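Local coordinates for protein glycosyl hydrolase (Rhizobium leguminosarum bv. trifolii, PDB 5NDX) that probably hydrolyses O-glycosidic bonds as a family 39 glycoside hydrolase, being the bacterial orthologue of human alpha-L-iduronidase, at residues R80-M85 and P92-M97; A122-Y127 and D171-S176; A165-L170 and L177-P182; L244-L249 and L259-D264. The protein carries 2 engineered substitutions. All coordinates share one frame; numbering follows the deposited sequence.

In the fold
All four contacts pair strands of the parallel eight-stranded barrel, or a loop leading into one, with helices around it. Contacts 2 and 3, with centres about 10 Å apart, meet at Val-124 of contact 2, whose CG1 lies 3.5 Å from Leu-177 CD1. Contact 1 adjoins contact 2 through Leu-82 CD1, 3.6 Å from Tyr-127 CE2, and contact 3 through Leu-96 CD1, 3.7 Å from Cys-166 SG. Contact 4 is centred about 25 Å from contact 1, yet Phe-93 CE2 reaches to 3.8 Å from Asp-264 CB across the barrel interior. Phe-93, Pro-260 and Val-262 belong to the 8U8 pocket, so contacts 1 and 4 connect helices to pocket-bearing strands; contact 2 is remote from it.

Contact 1 of 4, residues R80-M85 and P92-M97; sequences RALDVM and PFFELM
Leu-82 and Met-85 of helix 76-87 pack against Pro-92 and Phe-94 of strand 91-95 in a buried, wholly apolar contact of the TIM barrel. The helix leads into strand 91-95, consistent with a beta-alpha-beta crossover between the adjacent parallel strands 55-58 and 91-95. The geometry agrees: the short axes run nearly antiparallel, at 153°, with a closest approach of 10.8 Å, and about 150 Å² is buried without a hydrogen bond between the segments. Met-85 extends beyond CG, with chi2 -167°, and this carries SD out to 4.0 Å from Pro-92 CB; the same side chain also touches Leu-56 and Val-58 on strand 55-58. Phe-93, between the two contacting strand residues, points away from the helix and touches a bound 8U8, so alternation along the strand separates helix packing from ligand pocket. Phe-94 also meets the Phe-141 ring of the adjacent strand. Leu-82 comes to Phe-94 from the side: its CD1 sits near the ring plane, at the edge, 4.1 Å from CE2.

Contact 2 of 4, residues A122-Y127 and D171-S176; sequences ATVDRY and DAIDPS. With SO4 (sulfate ion), chain L.
Ile-173 meets Val-124 and Asp-125 of helix 110-131, and each atom of its side chain has a partner there. CB lies 3.5 Å from Val-124 CG1, and the CG2 branch is equally close to that same methyl; CG1 stands 3.8 Å from it. The Ile-173 and Asp-125 side chains cross at about a right angle, with Ile-173 CD1 3.5 Å from Asp-125 OD1 and also against Asp-125 CB. Elsewhere on the helix, Arg-126 stretches from CG to NE and grips a sulfate, probably from the crystallisation liquor: NH1 donates to O2 over 3.2 Å almost straight, at 174°, and NH2 donates to O1. NH2 also forms a salt bridge with Asp-79, and a leucine in place of Arg-126 would probably leave that carboxylate without its charged mate and the sulfate unheld. In the loop joining helix 155-171 to barrel strand 179-184, Ser-176 OG donates to Asp-174 OD1 (2.6 Å), and from the same carboxylate face the bond from Ser-176 N (3.1 Å) makes an Asx turn.

Contact 3 of 4, residues A165-L170 and L177-P182; sequences ACVAGL and LPMGGP
With CG anti to the backbone N (chi1 -179°) and a bend at chi2 (64°), Met-179 folds its side chain along helix 155-171, so that CB and SD meet Leu-170, CG meets Val-167 and CE meets Cys-166. CB is 3.9 Å from Leu-170 CD1, and SD is at the same distance from that methyl, so the leucine tip touches the methionine on both sides of CG. CG itself lies 3.8 Å from Val-167 CG2. At the far end CE rests on Cys-166, 3.7 Å from its CB. Leu-170 approaches at about a right angle and also serves Leu-177, its CD2 lying 4.2 Å from Leu-177 CD1. The side-chain packing is apolar: 257 Å² is buried with no hydrogen bond across it. Cutting Met-179 back to alanine is likely to cost Leu-170 CD1 its contact with SD and to open a gap facing Val-167 and Cys-166. The short axes of helix and strand pass 9.4 Å apart at 169°, nearly antiparallel, as expected for the return limb of a beta-alpha-beta crossover. Strand 140-142, helix 155-171 and strand 179-184 form that unit of the TIM barrel; Phe-141 of the first strand touches Leu-170, Leu-177 and Met-179, while Trp-116 and Val-120 of helix 110-131 adjoin Cys-166 and Leu-170 respectively.

Contact 4 of 4, residues L244-L249 and L259-D264; sequences LVVDYL and LPIVND. With 8U8 ((2~{R},3~{S},4~{S},5~{R},6~{S})-6-(4-methyl-2-oxidanylidene-chromen-7-yl)oxy-3,4,5-tris(oxidanyl)oxane-2-carboxylic acid), chain N.
Ile-261 makes the apolar contact with both Val-246 and Leu-249 of helix 235-252. Val-246 CG2 lies 4.2 Å from Ile-261 CG1, and Leu-249 CD1 lies 4.4 Å from Ile-261 CD1, so the two helix residues touch different atoms along one isoleucine chain. The packing is light: 86 Å² is buried, and the nearest CA atoms, those of Val-246 and Ile-261, are 8.5 Å apart. Strand 261-263 belongs to the parallel barrel of the TIM fold, lying between strands 216-219 and 307-310, and its backbone is hydrogen-bonded to both: Ile-261 to Thr-308 and Val-262 to Ile-219. Neighbouring side chains on the strand alternate: Ile-261 meets the helix, Val-262 the pocket. The ligand contacts are van der Waals in distance. In Val-262, CG1 is anti to the backbone N (chi1 169°), which leaves CG2 facing the ligand, 3.8 Å from 8U8 C14 of the coumarin; Pro-260 CB lies 3.3 Å from the coumarin carbonyl oxygen, 8U8 O9. Lys-54 and Arg-23 supply hydrogen bonds to the same ligand. Among polar interactions beyond the helix contact, Asp-264 OD2 forms a salt bridge with Arg-57, and Asp-264 OD1 is hydrogen-bonded to His-220 ND1.

Contact 1 of 4, residues R80-M85 and P92-M97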
loop_
_atom_site.group_PDB
_atom_site.type_symbol
_atom_site.label_atom_id
_atom_site.label_comp_id
_atom_site.label_asym_id
_atom_site.label_seq_id
_atom_site.Cartn_x
_atom_site.Cartn_y
_atom_site.Cartn_z
ATOM N N ARG A 80 -11.959 -6.732 17.557
ATOM C CA ARG A 80 -10.578 -6.358 17.760
ATOM C C ARG A 80 -9.860 -6.130 16.433
ATOM O O ARG A 80 -9.106 -5.202 16.316
ATOM C CB ARG A 80 -9.836 -7.417 18.586
ATOM C CG ARG A 80 -10.272 -7.359 20.060
ATOM C CD ARG A 80 -9.803 -8.557 20.888
ATOM N NE ARG A 80 -8.353 -8.808 20.746
ATOM C CZ ARG A 80 -7.719 -9.954 21.055
ATOM N NH1 ARG A 80 -8.371 -11.018 21.538
ATOM N NH2 ARG A 80 -6.407 -10.046 20.877
ATOM N N ALA A 81 -10.148 -6.961 15.448
ATOM C CA ALA A 81 -9.494 -6.909 14.159
ATOM C C ALA A 81 -9.894 -5.644 13.378
ATOM O O ALA A 81 -9.031 -4.948 12.841
ATOM C CB ALA A 81 -9.830 -8.146 13.350
ATOM N N LEU A 82 -11.188 -5.355 13.328
ATOM C CA LEU A 82 -11.662 -4.122 12.704
ATOM C C LEU A 82 -11.255 -2.902 13.488
ATOM O O LEU A 82 -10.893 -1.885 12.871
ATOM C CB LEU A 82 -13.155 -4.140 12.452
ATOM C CG LEU A 82 -13.596 -5.285 11.525
ATOM C CD1 LEU A 82 -15.103 -5.323 11.386
ATOM C CD2 LEU A 82 -12.935 -5.163 10.158
ATOM N N ASP A 83 -11.281 -2.969 14.823
ATOM C CA ASP A 83 -10.903 -1.804 15.614
ATOM C C ASP A 83 -9.453 -1.384 15.335
ATOM O O ASP A 83 -9.172 -0.200 15.272
ATOM C CB ASP A 83 -11.023 -2.055 17.113
ATOM C CG ASP A 83 -12.445 -2.026 17.628
ATOM O OD1 ASP A 83 -13.415 -1.661 16.932
ATOM O OD2 ASP A 83 -12.573 -2.441 18.773
ATOM N N VAL A 84 -8.526 -2.333 15.200
ATOM C CA VAL A 84 -7.143 -1.941 14.887
ATOM C C VAL A 84 -6.998 -1.262 13.547
ATOM O O VAL A 84 -6.147 -0.402 13.426
ATOM C CB VAL A 84 -6.003 -3.046 14.844
ATOM C CG1 VAL A 84 -5.361 -3.145 16.153
ATOM C CG2 VAL A 84 -6.365 -4.353 14.224
ATOM N N MET A 85 -7.753 -1.698 12.547
ATOM C CA MET A 85 -7.745 -0.997 11.269
ATOM C C MET A 85 -8.229 0.445 11.420
ATOM O O MET A 85 -7.501 1.365 11.072
ATOM C CB MET A 85 -8.610 -1.686 10.242
ATOM C CG MET A 85 -8.196 -3.102 9.895
ATOM S SD MET A 85 -9.143 -3.502 8.414
ATOM C CE MET A 85 -8.945 -5.237 8.546
ATOM N N PRO A 92 -11.489 -1.434 5.742
ATOM C CA PRO A 92 -11.455 -2.737 5.123
ATOM C C PRO A 92 -11.986 -2.759 3.678
ATOM O O PRO A 92 -13.018 -2.153 3.349
ATOM C CB PRO A 92 -12.334 -3.567 6.054
ATOM C CG PRO A 92 -13.250 -2.591 6.646
ATOM C CD PRO A 92 -12.397 -1.409 6.903
ATOM N N PHE A 93 -11.256 -3.471 2.835
ATOM C CA PHE A 93 -11.758 -3.942 1.559
ATOM C C PHE A 93 -12.217 -5.343 1.963
ATOM O O PHE A 93 -11.420 -6.271 2.027
ATOM C CB PHE A 93 -10.640 -3.914 0.508
ATOM C CG PHE A 93 -11.049 -4.289 -0.885
ATOM C CD1 PHE A 93 -12.362 -4.536 -1.250
ATOM C CD2 PHE A 93 -10.057 -4.413 -1.867
ATOM C CE1 PHE A 93 -12.690 -4.905 -2.549
ATOM C CE2 PHE A 93 -10.383 -4.789 -3.157
ATOM C CZ PHE A 93 -11.707 -5.008 -3.512
ATOM N N PHE A 94 -13.500 -5.411 2.355
ATOM C CA PHE A 94 -14.055 -6.451 3.219
ATOM C C PHE A 94 -14.550 -7.598 2.345
ATOM O O PHE A 94 -15.612 -7.490 1.721
ATOM C CB PHE A 94 -15.240 -5.867 4.033
ATOM C CG PHE A 94 -15.623 -6.663 5.254
ATOM C CD1 PHE A 94 -16.005 -7.995 5.167
ATOM C CD2 PHE A 94 -15.644 -6.068 6.497
ATOM C CE1 PHE A 94 -16.344 -8.712 6.309
ATOM C CE2 PHE A 94 -15.988 -6.787 7.637
ATOM C CZ PHE A 94 -16.349 -8.101 7.537
ATOM N N GLU A 95 -13.781 -8.672 2.299
ATOM C CA GLU A 95 -14.193 -9.866 1.599
ATOM C C GLU A 95 -15.149 -10.611 2.509
ATOM O O GLU A 95 -14.805 -10.909 3.677
ATOM C CB GLU A 95 -13.014 -10.780 1.266
ATOM C CG GLU A 95 -11.942 -10.083 0.440
ATOM C CD GLU A 95 -10.697 -10.945 0.314
ATOM O OE1 GLU A 95 -9.862 -10.931 1.264
ATOM O OE2 GLU A 95 -10.606 -11.661 -0.713
ATOM N N LEU A 96 -16.330 -10.895 1.982
ATOM C CA LEU A 96 -17.360 -11.604 2.757
ATOM C C LEU A 96 -17.021 -13.101 2.697
ATOM O O LEU A 96 -17.529 -13.842 1.868
ATOM C CB LEU A 96 -18.736 -11.283 2.192
ATOM C CG LEU A 96 -19.132 -9.814 2.391
ATOM C CD1 LEU A 96 -20.384 -9.439 1.603
ATOM C CD2 LEU A 96 -19.281 -9.440 3.855
ATOM N N MET A 97 -16.148 -13.528 3.599
ATOM C CA MET A 97 -15.395 -14.720 3.409
ATOM C C MET A 97 -14.985 -15.305 4.732
ATOM O O MET A 97 -14.579 -14.592 5.662
ATOM C CB MET A 97 -14.170 -14.320 2.597
ATOM C CG MET A 97 -12.996 -15.266 2.528
ATOM S SD MET A 97 -11.565 -14.491 1.668
ATOM C CE MET A 97 -10.555 -15.966 1.547
#

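Contact 2 of 4, residues A122-Y127 and D171-S176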
loop_
_atom_site.group_PDB
_atom_site.type_symbol
_atom_site.label_atom_id
_atom_site.label_comp_id
_atom_site.label_asym_id
_atom_site.label_seq_id
_atom_site.Cartn_x
_atom_site.Cartn_y
_atom_site.Cartn_z
ATOM N N ALA A 122 -26.220 -8.847 9.849
ATOM C CA ALA A 122 -25.776 -8.629 11.228
ATOM C C ALA A 122 -24.398 -7.876 11.315
ATOM O O ALA A 122 -24.167 -7.035 12.225
ATOM C CB ALA A 122 -25.721 -9.961 11.980
ATOM N N THR A 123 -23.526 -8.158 10.357
ATOM C CA THR A 123 -22.201 -7.534 10.289
ATOM C C THR A 123 -22.336 -6.045 10.091
ATOM O O THR A 123 -21.794 -5.237 10.855
ATOM C CB THR A 123 -21.381 -8.123 9.126
ATOM O OG1 THR A 123 -21.315 -9.543 9.244
ATOM C CG2 THR A 123 -19.976 -7.555 9.102
ATOM N N VAL A 124 -23.109 -5.694 9.073
ATOM C CA VAL A 124 -23.344 -4.332 8.710
ATOM C C VAL A 124 -24.089 -3.590 9.825
ATOM O O VAL A 124 -23.765 -2.446 10.183
ATOM C CB VAL A 124 -24.068 -4.307 7.355
ATOM C CG1 VAL A 124 -24.778 -2.993 7.149
ATOM C CG2 VAL A 124 -23.007 -4.488 6.277
ATOM N N ASP A 125 -25.068 -4.264 10.401
ATOM C CA ASP A 125 -25.756 -3.706 11.558
ATOM C C ASP A 125 -24.824 -3.425 12.746
ATOM O O ASP A 125 -24.826 -2.356 13.306
ATOM C CB ASP A 125 -26.886 -4.635 12.002
ATOM C CG ASP A 125 -27.715 -4.014 13.087
ATOM O OD1 ASP A 125 -28.485 -3.110 12.744
ATOM O OD2 ASP A 125 -27.522 -4.383 14.264
ATOM N N ARG A 126 -24.003 -4.381 13.106
ATOM C CA ARG A 126 -23.108 -4.182 14.214
ATOM C C ARG A 126 -22.050 -3.073 13.981
ATOM O O ARG A 126 -21.819 -2.236 14.879
ATOM C CB ARG A 126 -22.424 -5.472 14.522
ATOM C CG ARG A 126 -21.528 -5.402 15.729
ATOM C CD ARG A 126 -20.908 -6.766 15.931
ATOM N NE ARG A 126 -20.100 -6.761 17.143
ATOM C CZ ARG A 126 -20.597 -6.843 18.379
ATOM N NH1 ARG A 126 -21.910 -6.938 18.589
ATOM N NH2 ARG A 126 -19.784 -6.811 19.425
ATOM N N TYR A 127 -21.413 -3.057 12.805
ATOM C CA TYR A 127 -20.258 -2.182 12.627
ATOM C C TYR A 127 -20.726 -0.789 12.275
ATOM O O TYR A 127 -20.102 0.180 12.663
ATOM C CB TYR A 127 -19.165 -2.821 11.712
ATOM C CG TYR A 127 -18.604 -4.027 12.414
ATOM C CD1 TYR A 127 -17.961 -3.894 13.647
ATOM C CD2 TYR A 127 -18.752 -5.302 11.900
ATOM C CE1 TYR A 127 -17.485 -5.011 14.331
ATOM C CE2 TYR A 127 -18.334 -6.417 12.612
ATOM C CZ TYR A 127 -17.699 -6.261 13.821
ATOM O OH TYR A 127 -17.279 -7.360 14.508
ATOM N N ASP A 171 -28.287 -5.130 1.406
ATOM C CA ASP A 171 -29.514 -4.356 1.080
ATOM C C ASP A 171 -30.483 -4.250 2.272
ATOM O O ASP A 171 -31.104 -3.213 2.425
ATOM C CB ASP A 171 -30.245 -4.907 -0.162
ATOM C CG ASP A 171 -29.539 -4.544 -1.474
ATOM O OD1 ASP A 171 -28.472 -3.904 -1.416
ATOM O OD2 ASP A 171 -30.038 -4.886 -2.575
ATOM N N ALA A 172 -30.546 -5.267 3.148
ATOM C CA ALA A 172 -31.411 -5.173 4.345
ATOM C C ALA A 172 -31.103 -3.954 5.209
ATOM O O ALA A 172 -31.979 -3.442 5.840
ATOM C CB ALA A 172 -31.336 -6.434 5.195
ATOM N N ILE A 173 -29.865 -3.498 5.253
ATOM C CA ILE A 173 -29.524 -2.330 6.047
ATOM C C ILE A 173 -29.267 -1.141 5.137
ATOM O O ILE A 173 -29.672 -0.037 5.482
ATOM C CB ILE A 173 -28.243 -2.549 6.873
ATOM C CG1 ILE A 173 -28.423 -3.672 7.896
ATOM C CG2 ILE A 173 -27.798 -1.238 7.549
ATOM C CD1 ILE A 173 -28.935 -3.210 9.247
ATOM N N ASP A 174 -28.536 -1.319 4.020
ATOM C CA ASP A 174 -28.123 -0.148 3.225
ATOM C C ASP A 174 -27.649 -0.520 1.832
ATOM O O ASP A 174 -26.504 -0.979 1.678
ATOM C CB ASP A 174 -27.045 0.620 4.000
ATOM C CG ASP A 174 -26.724 1.964 3.407
ATOM O OD1 ASP A 174 -27.177 2.312 2.282
ATOM O OD2 ASP A 174 -25.956 2.670 4.091
ATOM N N PRO A 175 -28.500 -0.313 0.811
ATOM C CA PRO A 175 -28.121 -0.693 -0.548
ATOM C C PRO A 175 -27.013 0.130 -1.192
ATOM O O PRO A 175 -26.512 -0.250 -2.262
ATOM C CB PRO A 175 -29.428 -0.505 -1.355
ATOM C CG PRO A 175 -30.506 -0.521 -0.337
ATOM C CD PRO A 175 -29.882 0.213 0.821
ATOM N N SER A 176 -26.647 1.246 -0.579
ATOM C CA SER A 176 -25.516 1.992 -1.059
ATOM C C SER A 176 -24.148 1.436 -0.534
ATOM O O SER A 176 -23.115 2.002 -0.839
ATOM C CB SER A 176 -25.714 3.475 -0.700
ATOM O OG SER A 176 -25.561 3.611 0.688
HETATM S S SO4 L . -22.283 -8.322 22.074
HETATM O O1 SO4 L . -20.922 -7.721 22.255
HETATM O O2 SO4 L . -23.187 -7.282 21.500
HETATM O O3 SO4 L . -22.270 -9.508 21.159
HETATM O O4 SO4 L . -22.781 -8.753 23.418
#

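Contact 3 of 4, residues A165-L170 and L177-P182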
loop_
_atom_site.group_PDB
_atom_site.type_symbol
_atom_site.label_atom_id
_atom_site.label_comp_id
_atom_site.label_asym_id
_atom_site.label_seq_id
_atom_site.Cartn_x
_atom_site.Cartn_y
_atom_site.Cartn_z
ATOM N N ALA A 165 -26.976 -13.709 -1.645
ATOM C CA ALA A 165 -27.105 -13.593 -0.188
ATOM C C ALA A 165 -26.280 -12.421 0.352
ATOM O O ALA A 165 -26.756 -11.664 1.226
ATOM C CB ALA A 165 -26.657 -14.896 0.462
ATOM N N CYS A 166 -25.038 -12.291 -0.150
ATOM C CA CYS A 166 -24.226 -11.094 0.150
ATOM C C CYS A 166 -24.984 -9.809 -0.172
ATOM O O CYS A 166 -25.063 -8.935 0.669
ATOM C CB CYS A 166 -22.908 -11.095 -0.635
ATOM S SG CYS A 166 -21.809 -12.389 -0.109
ATOM N N VAL A 167 -25.532 -9.714 -1.388
ATOM C CA VAL A 167 -26.221 -8.501 -1.841
ATOM C C VAL A 167 -27.489 -8.264 -1.032
ATOM O O VAL A 167 -27.756 -7.111 -0.595
ATOM C CB VAL A 167 -26.550 -8.553 -3.353
ATOM C CG1 VAL A 167 -27.607 -7.529 -3.765
ATOM C CG2 VAL A 167 -25.285 -8.336 -4.168
ATOM N N ALA A 168 -28.292 -9.317 -0.845
ATOM C CA ALA A 168 -29.535 -9.142 -0.015
ATOM C C ALA A 168 -29.152 -8.777 1.426
ATOM O O ALA A 168 -29.829 -7.974 2.073
ATOM C CB ALA A 168 -30.382 -10.401 -0.026
ATOM N N GLY A 169 -28.054 -9.364 1.919
ATOM C CA GLY A 169 -27.598 -9.069 3.281
ATOM C C GLY A 169 -27.227 -7.610 3.506
ATOM O O GLY A 169 -27.545 -7.007 4.547
ATOM N N LEU A 170 -26.548 -7.031 2.525
ATOM C CA LEU A 170 -26.208 -5.601 2.610
ATOM C C LEU A 170 -27.477 -4.758 2.396
ATOM O O LEU A 170 -27.648 -3.737 3.061
ATOM C CB LEU A 170 -25.169 -5.205 1.554
ATOM C CG LEU A 170 -23.816 -5.932 1.624
ATOM C CD1 LEU A 170 -22.946 -5.574 0.433
ATOM C CD2 LEU A 170 -23.094 -5.612 2.913
ATOM N N LEU A 177 -24.123 0.361 0.257
ATOM C CA LEU A 177 -22.847 -0.265 0.616
ATOM C C LEU A 177 -22.324 -0.981 -0.641
ATOM O O LEU A 177 -22.997 -1.909 -1.158
ATOM C CB LEU A 177 -22.994 -1.263 1.767
ATOM C CG LEU A 177 -23.447 -0.583 3.059
ATOM C CD1 LEU A 177 -23.874 -1.615 4.090
ATOM C CD2 LEU A 177 -22.420 0.388 3.630
ATOM N N PRO A 178 -21.161 -0.564 -1.156
ATOM C CA PRO A 178 -20.784 -1.169 -2.455
ATOM C C PRO A 178 -20.432 -2.668 -2.383
ATOM O O PRO A 178 -19.871 -3.128 -1.394
ATOM C CB PRO A 178 -19.570 -0.339 -2.874
ATOM C CG PRO A 178 -19.658 0.918 -2.104
ATOM C CD PRO A 178 -20.234 0.523 -0.785
ATOM N N MET A 179 -20.890 -3.416 -3.375
ATOM C CA MET A 179 -20.674 -4.838 -3.462
ATOM C C MET A 179 -20.107 -5.162 -4.827
ATOM O O MET A 179 -20.540 -4.604 -5.834
ATOM C CB MET A 179 -21.960 -5.617 -3.309
ATOM C CG MET A 179 -21.747 -7.130 -3.367
ATOM S SD MET A 179 -20.725 -7.739 -1.998
ATOM C CE MET A 179 -20.272 -9.384 -2.567
ATOM N N GLY A 180 -19.160 -6.077 -4.861
ATOM C CA GLY A 180 -18.575 -6.483 -6.127
ATOM C C GLY A 180 -17.856 -7.787 -6.039
ATOM O O GLY A 180 -17.836 -8.437 -4.992
ATOM N N GLY A 181 -17.291 -8.184 -7.172
ATOM C CA GLY A 181 -16.670 -9.472 -7.294
ATOM C C GLY A 181 -16.366 -9.766 -8.733
ATOM O O GLY A 181 -16.469 -8.873 -9.578
ATOM N N PRO A 182 -15.999 -10.989 -9.045
ATOM C CA PRO A 182 -15.864 -12.131 -8.128
ATOM C C PRO A 182 -14.494 -12.325 -7.455
ATOM O O PRO A 182 -14.328 -13.272 -6.687
ATOM C CB PRO A 182 -16.116 -13.330 -9.052
ATOM C CG PRO A 182 -15.687 -12.854 -10.417
ATOM C CD PRO A 182 -15.775 -11.352 -10.455
#

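Contact 4 of 4, residues L244-L249 and L259-D264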
loop_
_atom_site.group_PDB
_atom_site.type_symbol
_atom_site.label_atom_id
_atom_site.label_comp_id
_atom_site.label_asym_id
_atom_site.label_seq_id
_atom_site.Cartn_x
_atom_site.Cartn_y
_atom_site.Cartn_z
ATOM N N LEU A 244 -8.402 -7.639 -22.072
ATOM C CA LEU A 244 -9.073 -8.812 -22.631
ATOM C C LEU A 244 -10.367 -9.054 -21.892
ATOM O O LEU A 244 -11.377 -9.374 -22.493
ATOM C CB LEU A 244 -8.201 -10.057 -22.502
ATOM C CG LEU A 244 -8.584 -11.259 -23.339
ATOM C CD1 LEU A 244 -8.306 -10.945 -24.804
ATOM C CD2 LEU A 244 -7.743 -12.462 -22.920
ATOM N N VAL A 245 -10.333 -8.929 -20.578
ATOM C CA VAL A 245 -11.550 -9.135 -19.754
ATOM C C VAL A 245 -12.568 -8.052 -20.091
ATOM O O VAL A 245 -13.769 -8.314 -20.287
ATOM C CB VAL A 245 -11.227 -9.156 -18.241
ATOM C CG1 VAL A 245 -12.480 -9.210 -17.376
ATOM C CG2 VAL A 245 -10.313 -10.323 -17.917
ATOM N N VAL A 246 -12.100 -6.835 -20.180
ATOM C CA VAL A 246 -12.976 -5.743 -20.580
ATOM C C VAL A 246 -13.593 -6.028 -21.988
ATOM O O VAL A 246 -14.787 -5.856 -22.166
ATOM C CB VAL A 246 -12.248 -4.383 -20.510
ATOM C CG1 VAL A 246 -13.087 -3.263 -21.129
ATOM C CG2 VAL A 246 -11.933 -4.019 -19.059
ATOM N N ASP A 247 -12.800 -6.485 -22.954
ATOM C CA ASP A 247 -13.329 -6.857 -24.278
ATOM C C ASP A 247 -14.416 -7.934 -24.206
ATOM O O ASP A 247 -15.402 -7.856 -24.916
ATOM C CB ASP A 247 -12.233 -7.369 -25.219
ATOM C CG ASP A 247 -11.300 -6.276 -25.691
ATOM O OD1 ASP A 247 -11.696 -5.093 -25.668
ATOM O OD2 ASP A 247 -10.161 -6.609 -26.086
ATOM N N TYR A 248 -14.212 -8.926 -23.352
ATOM C CA TYR A 248 -15.187 -9.938 -23.094
ATOM C C TYR A 248 -16.489 -9.329 -22.578
ATOM O O TYR A 248 -17.572 -9.730 -23.012
ATOM C CB TYR A 248 -14.639 -10.971 -22.127
ATOM C CG TYR A 248 -15.636 -12.028 -21.770
ATOM C CD1 TYR A 248 -16.540 -11.836 -20.721
ATOM C CD2 TYR A 248 -15.666 -13.257 -22.466
ATOM C CE1 TYR A 248 -17.486 -12.813 -20.393
ATOM C CE2 TYR A 248 -16.606 -14.244 -22.143
ATOM C CZ TYR A 248 -17.523 -14.017 -21.123
ATOM O OH TYR A 248 -18.438 -15.008 -20.776
ATOM N N LEU A 249 -16.398 -8.371 -21.674
ATOM C CA LEU A 249 -17.582 -7.698 -21.177
ATOM C C LEU A 249 -18.255 -6.842 -22.241
ATOM O O LEU A 249 -19.482 -6.820 -22.291
ATOM C CB LEU A 249 -17.293 -6.802 -19.961
ATOM C CG LEU A 249 -16.718 -7.496 -18.724
ATOM C CD1 LEU A 249 -16.223 -6.488 -17.712
ATOM C CD2 LEU A 249 -17.727 -8.410 -18.087
ATOM N N LEU A 259 -18.593 -0.549 -15.822
ATOM C CA LEU A 259 -18.450 -0.565 -14.367
ATOM C C LEU A 259 -16.978 -0.369 -13.910
ATOM O O LEU A 259 -16.039 -0.633 -14.661
ATOM C CB LEU A 259 -18.974 -1.871 -13.757
ATOM C CG LEU A 259 -20.501 -2.065 -13.696
ATOM C CD1 LEU A 259 -20.846 -3.475 -13.214
ATOM C CD2 LEU A 259 -21.172 -1.018 -12.812
ATOM N N PRO A 260 -16.797 0.109 -12.688
ATOM C CA PRO A 260 -15.451 0.168 -12.131
ATOM C C PRO A 260 -14.761 -1.203 -12.179
ATOM O O PRO A 260 -15.378 -2.223 -11.868
ATOM C CB PRO A 260 -15.678 0.686 -10.698
ATOM C CG PRO A 260 -16.963 1.507 -10.782
ATOM C CD PRO A 260 -17.798 0.816 -11.848
ATOM N N ILE A 261 -13.533 -1.210 -12.664
ATOM C CA ILE A 261 -12.697 -2.435 -12.757
ATOM C C ILE A 261 -11.632 -2.367 -11.684
ATOM O O ILE A 261 -10.963 -1.319 -11.524
ATOM C CB ILE A 261 -11.987 -2.537 -14.119
ATOM C CG1 ILE A 261 -13.007 -2.470 -15.263
ATOM C CG2 ILE A 261 -11.194 -3.838 -14.234
ATOM C CD1 ILE A 261 -14.059 -3.574 -15.237
ATOM N N VAL A 262 -11.462 -3.473 -10.965
ATOM C CA VAL A 262 -10.545 -3.537 -9.837
ATOM C C VAL A 262 -9.634 -4.753 -10.020
ATOM O O VAL A 262 -10.127 -5.842 -10.331
ATOM C CB VAL A 262 -11.360 -3.656 -8.558
ATOM C CG1 VAL A 262 -10.471 -3.988 -7.361
ATOM C CG2 VAL A 262 -12.150 -2.361 -8.350
ATOM N N ASN A 263 -8.323 -4.553 -9.932
ATOM C CA ASN A 263 -7.376 -5.650 -9.751
ATOM C C ASN A 263 -7.084 -5.694 -8.249
ATOM O O ASN A 263 -6.338 -4.888 -7.744
ATOM C CB ASN A 263 -6.131 -5.445 -10.561
ATOM C CG ASN A 263 -5.175 -6.623 -10.521
ATOM O OD1 ASN A 263 -5.213 -7.475 -9.626
ATOM N ND2 ASN A 263 -4.263 -6.629 -11.468
ATOM N N ASP A 264 -7.651 -6.676 -7.566
ATOM C CA ASP A 264 -7.627 -6.742 -6.113
ATOM C C ASP A 264 -6.384 -7.446 -5.546
ATOM O O ASP A 264 -6.242 -7.564 -4.315
ATOM C CB ASP A 264 -8.974 -7.355 -5.576
ATOM C CG ASP A 264 -9.238 -8.776 -6.072
ATOM O OD1 ASP A 264 -8.361 -9.382 -6.781
ATOM O OD2 ASP A 264 -10.309 -9.339 -5.732
HETATM C C15 8U8 N . -13.213 -1.856 -4.654
HETATM C C13 8U8 N . -13.439 -0.581 -5.179
HETATM C C14 8U8 N . -14.477 -0.372 -6.078
HETATM C C16 8U8 N . -14.751 0.907 -6.539
HETATM O O9 8U8 N . -15.634 1.065 -7.373
HETATM O O8 8U8 N . -13.962 1.954 -6.178
HETATM C C11 8U8 N . -12.982 1.780 -5.267
HETATM C C10 8U8 N . -12.312 2.918 -4.893
HETATM C C12 8U8 N . -12.691 0.523 -4.757
HETATM C C7 8U8 N . -11.671 0.437 -3.809
HETATM C C8 8U8 N . -10.984 1.586 -3.434
HETATM C C9 8U8 N . -11.300 2.840 -3.961
HETATM O O2 8U8 N . -10.601 3.945 -3.542
HETATM C C5 8U8 N . -11.196 5.258 -3.713
HETATM O O1 8U8 N . -10.765 5.595 -5.043
HETATM C C1 8U8 N . -11.048 6.924 -5.538
HETATM C C6 8U8 N . -12.591 7.174 -5.673
HETATM O O7 8U8 N . -13.350 6.196 -5.824
HETATM O O6 8U8 N . -12.978 8.346 -5.553
HETATM C C2 8U8 N . -10.387 7.890 -4.558
HETATM O O5 8U8 N . -10.566 9.285 -4.955
HETATM C C3 8U8 N . -10.935 7.655 -3.131
HETATM O O4 8U8 N . -10.235 8.504 -2.260
HETATM C C4 8U8 N . -10.663 6.212 -2.701
HETATM O O3 8U8 N . -11.248 5.922 -1.430
#